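Local coordinates for protein putative phosphoribosyltransferase (Neisseria gonorrhoeae, PDB 5VOG) that binds the alarmone ppGpp and is probably a type I phosphoribosyltransferase, although its own substrate is not established, at residues K37-F49 with L55-T68. Residues are numbered along the deposited sequence; the frame is centred on the assembly and turned at random.
Sequences KYDAMIAIGGGGF and LRCFLEIPIYAVTT. With G4P (guanosine-5',3'-tetraphosphate), chain D.
Met41 reaches from strand 40-45 into the angle between helix 49-59 and strand 63-68, where its side chain threads between Ile61, Leu55, Arg56 and Ile63. CB lies near the carbonyl oxygen of Pro62; CG, set beside the backbone N (chi1 -75°), touches CD1 of Ile61 at 4.0 Å, the Met41 and Ile61 side chains meeting nearly perpendicularly. SD rests 3.7 Å from CD2 of Leu55, while the bend at the last torsion (-91°) carries Met41 CE to 3.7 Å from Ile61 O, a buried carbonyl with no hydrogen-bond partner, and against Arg56 CB and Ile63 CG1.

Backbone pairing fixes the register beneath this cluster: the two strands run parallel, their local axes 29° apart, joined by five hydrogen bonds that start with Met41 N to Pro62 O (2.9 Å) and finish with Gly45 N to Val66 O (2.7 Å). Such pairing through an intervening helix defines a beta-alpha-beta crossover, here in the PRTase-like fold. On the face bearing Ile42 and Ile44, their branches meet the methyls of Val66 and helix 112-121 packs on both isoleucines.

The Gly45-Gly46 peptide is cis, and a type I turn runs from Gly46 to Phe49, consistent with the pyrophosphate-binding loop of type I phosphoribosyltransferases. Gly46 N donates to O2D (2.8 Å) and Gly47 N to O1D (2.9 Å) of guanosine-5',3'-tetraphosphate. Gly45 CA sits over the centre of the Phe49 ring, 3.6 Å above its plane; that ring also stacks on Phe49 of the second subunit.

The loop that opens the crossover thus presents peptide N-H groups: a fairly straight bond from Gly46 and a more bent one from Gly47 hold two oxygens of the outer phosphate of the 3'-diphosphate, implying anion recognition by backbone at the tip of the strand.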
ATOM      1  N   LYS A  37      10.656 -15.397 -12.752  1.00 34.53           N
ATOM      2  CA  LYS A  37       9.752 -14.308 -13.110  1.00 33.47           C
ATOM      3  C   LYS A  37       8.497 -14.423 -12.256  1.00 31.33           C
ATOM      4  O   LYS A  37       7.718 -15.370 -12.409  1.00 33.03           O
ATOM      5  CB  LYS A  37       9.406 -14.349 -14.596  1.00 36.09           C
ATOM      6  CG  LYS A  37       8.367 -13.303 -15.015  1.00 40.22           C
ATOM      7  CD  LYS A  37       8.948 -11.892 -14.998  1.00 42.30           C
ATOM      8  CE  LYS A  37       7.939 -10.854 -15.475  1.00 43.74           C
ATOM      9  NZ  LYS A  37       6.842 -10.651 -14.488  1.00 42.54           N
ATOM     10  N   TYR A  38       8.296 -13.466 -11.358  1.00 29.11           N
ATOM     11  CA  TYR A  38       7.110 -13.488 -10.522  1.00 27.11           C
ATOM     12  C   TYR A  38       5.925 -12.911 -11.282  1.00 27.08           C
ATOM     13  O   TYR A  38       6.070 -12.029 -12.135  1.00 28.57           O
ATOM     14  CB  TYR A  38       7.362 -12.736  -9.209  1.00 27.15           C
ATOM     15  CG  TYR A  38       8.285 -13.545  -8.333  1.00 27.13           C
ATOM     16  CD1 TYR A  38       7.789 -14.558  -7.525  1.00 27.59           C
ATOM     17  CD2 TYR A  38       9.659 -13.343  -8.370  1.00 27.70           C
ATOM     18  CE1 TYR A  38       8.639 -15.336  -6.750  1.00 26.32           C
ATOM     19  CE2 TYR A  38      10.511 -14.105  -7.603  1.00 27.52           C
ATOM     20  CZ  TYR A  38      10.001 -15.100  -6.796  1.00 27.40           C
ATOM     21  OH  TYR A  38      10.869 -15.863  -6.039  1.00 30.25           O
ATOM     22  N   ASP A  39       4.747 -13.459 -10.988  1.00 26.39           N
ATOM     23  CA  ASP A  39       3.516 -13.096 -11.670  1.00 26.76           C
ATOM     24  C   ASP A  39       2.675 -12.109 -10.881  1.00 25.65           C
ATOM     25  O   ASP A  39       1.850 -11.405 -11.477  1.00 26.12           O
ATOM     26  CB  ASP A  39       2.701 -14.360 -11.961  1.00 28.71           C
ATOM     27  CG  ASP A  39       3.462 -15.343 -12.825  1.00 31.15           C
ATOM     28  OD1 ASP A  39       3.766 -14.990 -13.986  1.00 32.72           O
ATOM     29  OD2 ASP A  39       3.785 -16.455 -12.342  1.00 31.82           O
ATOM     30  N   ALA A  40       2.884 -12.027  -9.572  1.00 24.34           N
ATOM     31  CA  ALA A  40       2.146 -11.109  -8.719  1.00 23.49           C
ATOM     32  C   ALA A  40       2.903 -10.967  -7.409  1.00 21.97           C
ATOM     33  O   ALA A  40       3.711 -11.829  -7.045  1.00 24.24           O
ATOM     34  CB  ALA A  40       0.722 -11.608  -8.458  1.00 25.07           C
ATOM     35  N   MET A  41       2.644  -9.858  -6.717  1.00 21.33           N
ATOM     36  CA  MET A  41       3.103  -9.631  -5.354  1.00 20.30           C
ATOM     37  C   MET A  41       1.952  -9.879  -4.390  1.00 20.30           C
ATOM     38  O   MET A  41       0.782  -9.683  -4.733  1.00 22.27           O
ATOM     39  CB  MET A  41       3.616  -8.197  -5.166  1.00 21.10           C
ATOM     40  CG  MET A  41       4.978  -7.949  -5.782  1.00 22.69           C
ATOM     41  SD  MET A  41       5.494  -6.224  -5.601  1.00 23.46           S
ATOM     42  CE  MET A  41       4.865  -5.510  -7.123  1.00 23.13           C
ATOM     43  N   ILE A  42       2.290 -10.318  -3.182  1.00 19.70           N
ATOM     44  CA  ILE A  42       1.350 -10.338  -2.064  1.00 21.01           C
ATOM     45  C   ILE A  42       1.967  -9.458  -0.985  1.00 20.06           C
ATOM     46  O   ILE A  42       2.914  -9.868  -0.297  1.00 21.15           O
ATOM     47  CB  ILE A  42       1.071 -11.754  -1.550  1.00 21.47           C
ATOM     48  CG1 ILE A  42       0.503 -12.624  -2.679  1.00 23.63           C
ATOM     49  CG2 ILE A  42       0.121 -11.709  -0.350  1.00 23.18           C
ATOM     50  CD1 ILE A  42       0.377 -14.091  -2.319  1.00 25.11           C
ATOM     51  N   ALA A  43       1.457  -8.231  -0.854  1.00 20.50           N
ATOM     52  CA  ALA A  43       1.956  -7.301   0.150  1.00 20.34           C
ATOM     53  C   ALA A  43       1.327  -7.612   1.498  1.00 20.16           C
ATOM     54  O   ALA A  43       0.121  -7.837   1.589  1.00 23.67           O
ATOM     55  CB  ALA A  43       1.628  -5.861  -0.247  1.00 21.43           C
ATOM     56  N   ILE A  44       2.138  -7.605   2.550  1.00 19.22           N
ATOM     57  CA  ILE A  44       1.631  -7.763   3.909  1.00 20.21           C
ATOM     58  C   ILE A  44       1.438  -6.364   4.489  1.00 19.75           C
ATOM     59  O   ILE A  44       2.410  -5.698   4.845  1.00 21.61           O
ATOM     60  CB  ILE A  44       2.575  -8.597   4.782  1.00 21.36           C
ATOM     61  CG1 ILE A  44       2.874  -9.952   4.134  1.00 21.34           C
ATOM     62  CG2 ILE A  44       1.971  -8.782   6.172  1.00 22.51           C
ATOM     63  CD1 ILE A  44       4.026 -10.708   4.826  1.00 22.91           C
ATOM     64  N   GLY A  45       0.185  -5.911   4.598  1.00 20.75           N
ATOM     65  CA  GLY A  45      -0.057  -4.616   5.198  1.00 21.02           C
ATOM     66  C   GLY A  45       0.072  -4.664   6.712  1.00 22.16           C
ATOM     67  O   GLY A  45      -0.020  -5.727   7.322  1.00 23.17           O
ATOM     68  N   GLY A  46       0.294  -3.506   7.340  1.00 21.48           N
ATOM     69  CA  GLY A  46       0.387  -2.219   6.669  1.00 21.95           C
ATOM     70  C   GLY A  46       1.784  -1.876   6.178  1.00 21.57           C
ATOM     71  O   GLY A  46       1.935  -1.023   5.298  1.00 22.28           O
ATOM     72  N   GLY A  47       2.795  -2.554   6.731  1.00 22.03           N
ATOM     73  CA  GLY A  47       4.175  -2.183   6.458  1.00 22.24           C
ATOM     74  C   GLY A  47       4.630  -2.500   5.046  1.00 22.03           C
ATOM     75  O   GLY A  47       5.526  -1.833   4.516  1.00 21.78           O
ATOM     76  N   GLY A  48       4.025  -3.505   4.408  1.00 20.64           N
ATOM     77  CA  GLY A  48       4.455  -3.887   3.073  1.00 20.38           C
ATOM     78  C   GLY A  48       3.839  -3.099   1.929  1.00 19.86           C
ATOM     79  O   GLY A  48       4.275  -3.255   0.786  1.00 20.42           O
ATOM     80  N   PHE A  49       2.827  -2.267   2.203  1.00 19.20           N
ATOM     81  CA  PHE A  49       2.104  -1.599   1.125  1.00 18.86           C
ATOM     82  C   PHE A  49       3.003  -0.642   0.346  1.00 19.37           C
ATOM     83  O   PHE A  49       2.997  -0.636  -0.888  1.00 20.08           O
ATOM     84  CB  PHE A  49       0.892  -0.849   1.689  1.00 19.03           C
ATOM     85  CG  PHE A  49      -0.279  -1.739   2.042  1.00 21.29           C
ATOM     86  CD1 PHE A  49      -0.435  -2.984   1.463  1.00 27.87           C
ATOM     87  CD2 PHE A  49      -1.213  -1.337   2.966  1.00 24.28           C
ATOM     88  CE1 PHE A  49      -1.528  -3.799   1.801  1.00 27.81           C
ATOM     89  CE2 PHE A  49      -2.304  -2.142   3.299  1.00 24.64           C
ATOM     90  CZ  PHE A  49      -2.472  -3.356   2.709  1.00 22.67           C
ATOM     91  N   LEU A  55       7.955  -1.275  -5.502  1.00 21.93           N
ATOM     92  CA  LEU A  55       8.471  -2.383  -6.292  0.50 22.43           C
ATOM     93  C   LEU A  55       7.710  -2.545  -7.605  1.00 22.71           C
ATOM     94  O   LEU A  55       8.288  -2.984  -8.602  1.00 24.35           O
ATOM     95  CB  LEU A  55       8.413  -3.656  -5.456  0.50 24.26           C
ATOM     96  CG  LEU A  55       9.235  -4.853  -5.904  0.50 24.39           C
ATOM     97  CD1 LEU A  55      10.710  -4.496  -6.134  0.50 24.91           C
ATOM     98  CD2 LEU A  55       9.092  -5.959  -4.866  0.50 26.12           C
ATOM     99  N   ARG A  56       6.416  -2.190  -7.630  1.00 22.39           N
ATOM    100  CA  ARG A  56       5.651  -2.342  -8.867  1.00 21.92           C
ATOM    101  C   ARG A  56       6.199  -1.460  -9.977  1.00 24.05           C
ATOM    102  O   ARG A  56       6.063  -1.795 -11.160  1.00 25.39           O
ATOM    103  CB  ARG A  56       4.170  -2.029  -8.636  1.00 22.46           C
ATOM    104  CG  ARG A  56       3.257  -2.711  -9.634  1.00 22.14           C
ATOM    105  CD  ARG A  56       1.799  -2.315  -9.437  1.00 22.41           C
ATOM    106  NE  ARG A  56       1.488  -1.066 -10.126  1.00 24.03           N
ATOM    107  CZ  ARG A  56       0.277  -0.518 -10.187  1.00 22.88           C
ATOM    108  NH1 ARG A  56      -0.748  -1.079  -9.563  1.00 22.70           N
ATOM    109  NH2 ARG A  56       0.098   0.611 -10.859  1.00 24.44           N
ATOM    110  N   CYS A  57       6.821  -0.335  -9.616  1.00 24.14           N
ATOM    111  CA  CYS A  57       7.454   0.523 -10.611  1.00 25.33           C
ATOM    112  C   CYS A  57       8.463  -0.256 -11.440  1.00 26.55           C
ATOM    113  O   CYS A  57       8.597  -0.032 -12.651  1.00 28.89           O
ATOM    114  CB  CYS A  57       8.140   1.692  -9.908  1.00 26.47           C
ATOM    115  SG  CYS A  57       8.924   2.864 -11.001  1.00 30.08           S
ATOM    116  N   PHE A  58       9.166  -1.190 -10.804  1.00 25.05           N
ATOM    117  CA  PHE A  58      10.252  -1.918 -11.434  1.00 26.11           C
ATOM    118  C   PHE A  58       9.879  -3.330 -11.856  1.00 27.55           C
ATOM    119  O   PHE A  58      10.459  -3.839 -12.815  1.00 31.77           O
ATOM    120  CB  PHE A  58      11.449  -1.955 -10.482  1.00 26.15           C
ATOM    121  CG  PHE A  58      11.894  -0.587 -10.054  1.00 26.55           C
ATOM    122  CD1 PHE A  58      12.669   0.195 -10.899  1.00 27.79           C
ATOM    123  CD2 PHE A  58      11.516  -0.068  -8.825  1.00 27.16           C
ATOM    124  CE1 PHE A  58      13.057   1.469 -10.524  1.00 29.53           C
ATOM    125  CE2 PHE A  58      11.899   1.205  -8.446  1.00 29.38           C
ATOM    126  CZ  PHE A  58      12.677   1.972  -9.293  1.00 30.36           C
ATOM    127  N   LEU A  59       8.914  -3.967 -11.193  1.00 27.22           N
ATOM    128  CA  LEU A  59       8.540  -5.336 -11.543  1.00 26.74           C
ATOM    129  C   LEU A  59       7.285  -5.431 -12.399  1.00 27.70           C
ATOM    130  O   LEU A  59       7.122  -6.421 -13.121  1.00 27.64           O
ATOM    131  CB  LEU A  59       8.351  -6.182 -10.282  1.00 27.34           C
ATOM    132  CG  LEU A  59       9.581  -6.391  -9.398  1.00 28.84           C
ATOM    133  CD1 LEU A  59       9.228  -7.369  -8.289  1.00 29.64           C
ATOM    134  CD2 LEU A  59      10.780  -6.903 -10.201  1.00 30.19           C
ATOM    135  N   GLU A  60       6.392  -4.445 -12.320  1.00 29.00           N
ATOM    136  CA  GLU A  60       5.203  -4.350 -13.172  1.00 29.36           C
ATOM    137  C   GLU A  60       4.357  -5.621 -13.123  1.00 27.43           C
ATOM    138  O   GLU A  60       4.019  -6.218 -14.149  1.00 29.38           O
ATOM    139  CB  GLU A  60       5.587  -3.999 -14.610  1.00 34.88           C
ATOM    140  CG  GLU A  60       6.288  -2.653 -14.720  1.00 41.05           C
ATOM    141  CD  GLU A  60       6.218  -2.067 -16.112  1.00 49.17           C
ATOM    142  OE1 GLU A  60       5.221  -1.378 -16.424  1.00 53.67           O
ATOM    143  OE2 GLU A  60       7.158  -2.298 -16.896  1.00 51.42           O
ATOM    144  N   ILE A  61       4.005  -6.023 -11.905  1.00 26.06           N
ATOM    145  CA  ILE A  61       3.099  -7.141 -11.658  1.00 25.35           C
ATOM    146  C   ILE A  61       2.082  -6.691 -10.614  1.00 23.54           C
ATOM    147  O   ILE A  61       2.389  -5.815  -9.791  1.00 23.31           O
ATOM    148  CB  ILE A  61       3.862  -8.406 -11.213  1.00 24.47           C
ATOM    149  CG1 ILE A  61       4.726  -8.125  -9.977  1.00 23.98           C
ATOM    150  CG2 ILE A  61       4.720  -8.944 -12.352  1.00 26.25           C
ATOM    151  CD1 ILE A  61       5.525  -9.328  -9.499  1.00 25.78           C
ATOM    152  N   PRO A  62       0.868  -7.242 -10.619  1.00 23.70           N
ATOM    153  CA  PRO A  62      -0.174  -6.753  -9.703  1.00 22.81           C
ATOM    154  C   PRO A  62       0.137  -7.052  -8.244  1.00 21.18           C
ATOM    155  O   PRO A  62       0.786  -8.051  -7.914  1.00 22.35           O
ATOM    156  CB  PRO A  62      -1.426  -7.515 -10.153  1.00 24.65           C
ATOM    157  CG  PRO A  62      -0.895  -8.736 -10.868  1.00 26.91           C
ATOM    158  CD  PRO A  62       0.362  -8.271 -11.543  1.00 25.81           C
ATOM    159  N   ILE A  63      -0.384  -6.191  -7.363  1.00 21.26           N
ATOM    160  CA  ILE A  63      -0.198  -6.317  -5.921  1.00 20.45           C
ATOM    161  C   ILE A  63      -1.496  -6.821  -5.307  1.00 21.01           C
ATOM    162  O   ILE A  63      -2.489  -6.087  -5.242  1.00 25.02           O
ATOM    163  CB  ILE A  63       0.201  -4.987  -5.267  1.00 20.20           C
ATOM    164  CG1 ILE A  63       1.435  -4.374  -5.927  1.00 22.37           C
ATOM    165  CG2 ILE A  63       0.398  -5.178  -3.761  1.00 22.19           C
ATOM    166  CD1 ILE A  63       1.568  -2.894  -5.586  1.00 22.30           C
ATOM    167  N   TYR A  64      -1.483  -8.052  -4.817  1.00 20.87           N
ATOM    168  CA  TYR A  64      -2.517  -8.547  -3.923  1.00 21.38           C
ATOM    169  C   TYR A  64      -2.122  -8.217  -2.485  1.00 21.49           C
ATOM    170  O   TYR A  64      -0.971  -7.881  -2.202  1.00 22.01           O
ATOM    171  CB  TYR A  64      -2.716 -10.056  -4.117  1.00 22.90           C
ATOM    172  CG  TYR A  64      -3.311 -10.393  -5.473  1.00 23.27           C
ATOM    173  CD1 TYR A  64      -4.674 -10.635  -5.613  1.00 23.61           C
ATOM    174  CD2 TYR A  64      -2.512 -10.443  -6.621  1.00 23.60           C
ATOM    175  CE1 TYR A  64      -5.231 -10.922  -6.858  1.00 23.68           C
ATOM    176  CE2 TYR A  64      -3.052 -10.732  -7.861  1.00 24.44           C
ATOM    177  CZ  TYR A  64      -4.414 -10.965  -7.980  1.00 24.86           C
ATOM    178  OH  TYR A  64      -4.947 -11.249  -9.219  1.00 26.45           O
ATOM    179  N   ALA A  65      -3.088  -8.301  -1.566  1.00 22.70           N
ATOM    180  CA  ALA A  65      -2.831  -7.843  -0.205  1.00 24.17           C
ATOM    181  C   ALA A  65      -3.386  -8.798   0.842  1.00 21.84           C
ATOM    182  O   ALA A  65      -4.483  -9.342   0.698  1.00 23.86           O
ATOM    183  CB  ALA A  65      -3.424  -6.452   0.034  1.00 26.03           C
ATOM    184  N   VAL A  66      -2.604  -8.996   1.902  1.00 21.46           N
ATOM    185  CA  VAL A  66      -3.066  -9.569   3.155  1.00 21.50           C
ATOM    186  C   VAL A  66      -2.619  -8.601   4.238  1.00 22.45           C
ATOM    187  O   VAL A  66      -1.718  -7.789   4.026  1.00 23.14           O
ATOM    188  CB  VAL A  66      -2.499 -10.989   3.418  1.00 22.05           C
ATOM    189  CG1 VAL A  66      -2.862 -11.937   2.274  1.00 24.30           C
ATOM    190  CG2 VAL A  66      -0.981 -10.934   3.624  1.00 23.51           C
ATOM    191  N   THR A  67      -3.262  -8.668   5.405  1.00 20.62           N
ATOM    192  CA  THR A  67      -2.787  -7.881   6.537  1.00 21.69           C
ATOM    193  C   THR A  67      -2.791  -8.755   7.780  1.00 22.22           C
ATOM    194  O   THR A  67      -3.713  -9.548   7.998  1.00 23.93           O
ATOM    195  CB  THR A  67      -3.627  -6.602   6.781  1.00 24.19           C
ATOM    196  OG1 THR A  67      -3.367  -5.650   5.746  1.00 26.35           O
ATOM    197  CG2 THR A  67      -3.271  -5.948   8.129  1.00 26.88           C
ATOM    198  N   THR A  68      -1.745  -8.609   8.584  1.00 22.61           N
ATOM    199  CA  THR A  68      -1.642  -9.262   9.875  1.00 23.38           C
ATOM    200  C   THR A  68      -1.462  -8.206  10.954  1.00 24.98           C
ATOM    201  O   THR A  68      -1.045  -7.078  10.682  1.00 26.16           O
ATOM    202  CB  THR A  68      -0.451 -10.230   9.925  1.00 24.23           C
ATOM    203  OG1 THR A  68       0.745  -9.509   9.593  1.00 26.28           O
ATOM    204  CG2 THR A  68      -0.646 -11.361   8.939  1.00 25.64           C
TER
HETATM  205  PB  G4P D 203       8.877  -9.953  10.450  1.00 25.52           P
HETATM  206  O1B G4P D 203       8.222 -11.239  10.534  1.00 26.06           O
HETATM  207  O2B G4P D 203      10.356  -9.938  10.895  1.00 26.31           O
HETATM  208  O3B G4P D 203       8.754  -9.361   9.010  1.00 25.55           O
HETATM  209  O3A G4P D 203       8.102  -8.863  11.319  1.00 26.61           O
HETATM  210  PA  G4P D 203       7.728  -8.835  12.862  1.00 26.47           P
HETATM  211  O1A G4P D 203       6.628  -9.776  13.166  1.00 29.15           O
HETATM  212  O2A G4P D 203       8.974  -9.040  13.687  1.00 27.40           O
HETATM  213  O5' G4P D 203       7.299  -7.290  13.020  1.00 28.20           O
HETATM  214  C5' G4P D 203       6.384  -6.837  14.037  1.00 27.05           C
HETATM  215  C4' G4P D 203       6.231  -5.346  13.897  1.00 26.01           C
HETATM  216  O4' G4P D 203       7.440  -4.685  14.308  1.00 27.16           O
HETATM  217  C3' G4P D 203       5.944  -4.866  12.470  1.00 25.34           C
HETATM  218  O3' G4P D 203       4.698  -4.137  12.472  1.00 25.23           O
HETATM  219  C2' G4P D 203       7.114  -3.947  12.106  1.00 25.30           C
HETATM  220  O2' G4P D 203       6.735  -2.811  11.331  1.00 26.79           O
HETATM  221  C1' G4P D 203       7.627  -3.551  13.489  1.00 25.70           C
HETATM  222  N9  G4P D 203       9.059  -3.244  13.479  1.00 25.63           N
HETATM  223  C8  G4P D 203      10.090  -4.124  13.671  1.00 27.32           C
HETATM  224  N7  G4P D 203      11.271  -3.557  13.590  1.00 27.05           N
HETATM  225  C5  G4P D 203      10.995  -2.224  13.325  1.00 25.70           C
HETATM  226  C6  G4P D 203      11.859  -1.098  13.143  1.00 26.54           C
HETATM  227  O6  G4P D 203      13.093  -1.084  13.182  1.00 26.74           O
HETATM  228  N1  G4P D 203      11.156   0.068  12.915  1.00 26.91           N
HETATM  229  C2  G4P D 203       9.790   0.168  12.860  1.00 25.97           C
HETATM  230  N2  G4P D 203       9.277   1.383  12.650  1.00 27.57           N
HETATM  231  N3  G4P D 203       8.974  -0.870  13.027  1.00 26.18           N
HETATM  232  C4  G4P D 203       9.634  -2.021  13.255  1.00 25.66           C
HETATM  233  PC  G4P D 203       3.292  -4.851  12.365  1.00 25.36           P
HETATM  234  O1C G4P D 203       2.851  -5.362  13.692  1.00 27.00           O
HETATM  235  O2C G4P D 203       3.467  -5.904  11.305  1.00 24.50           O
HETATM  236  O3C G4P D 203       2.312  -3.724  11.809  1.00 24.62           O
HETATM  237  PD  G4P D 203       2.199  -2.928  10.431  1.00 23.07           P
HETATM  238  O1D G4P D 203       3.006  -3.699   9.440  1.00 23.04           O
HETATM  239  O2D G4P D 203       0.691  -2.911  10.093  1.00 23.37           O
HETATM  240  O3D G4P D 203       2.701  -1.539  10.727  1.00 24.82           O
HETATM  241  O   HOH W   1       8.458  -8.899 -12.968  1.00 37.66           O
HETATM  242  O   HOH W   2       5.885  -7.880 -15.679  1.00 41.25           O
HETATM  243  O   HOH W   3       1.652  -6.409   9.159  1.00 24.12           O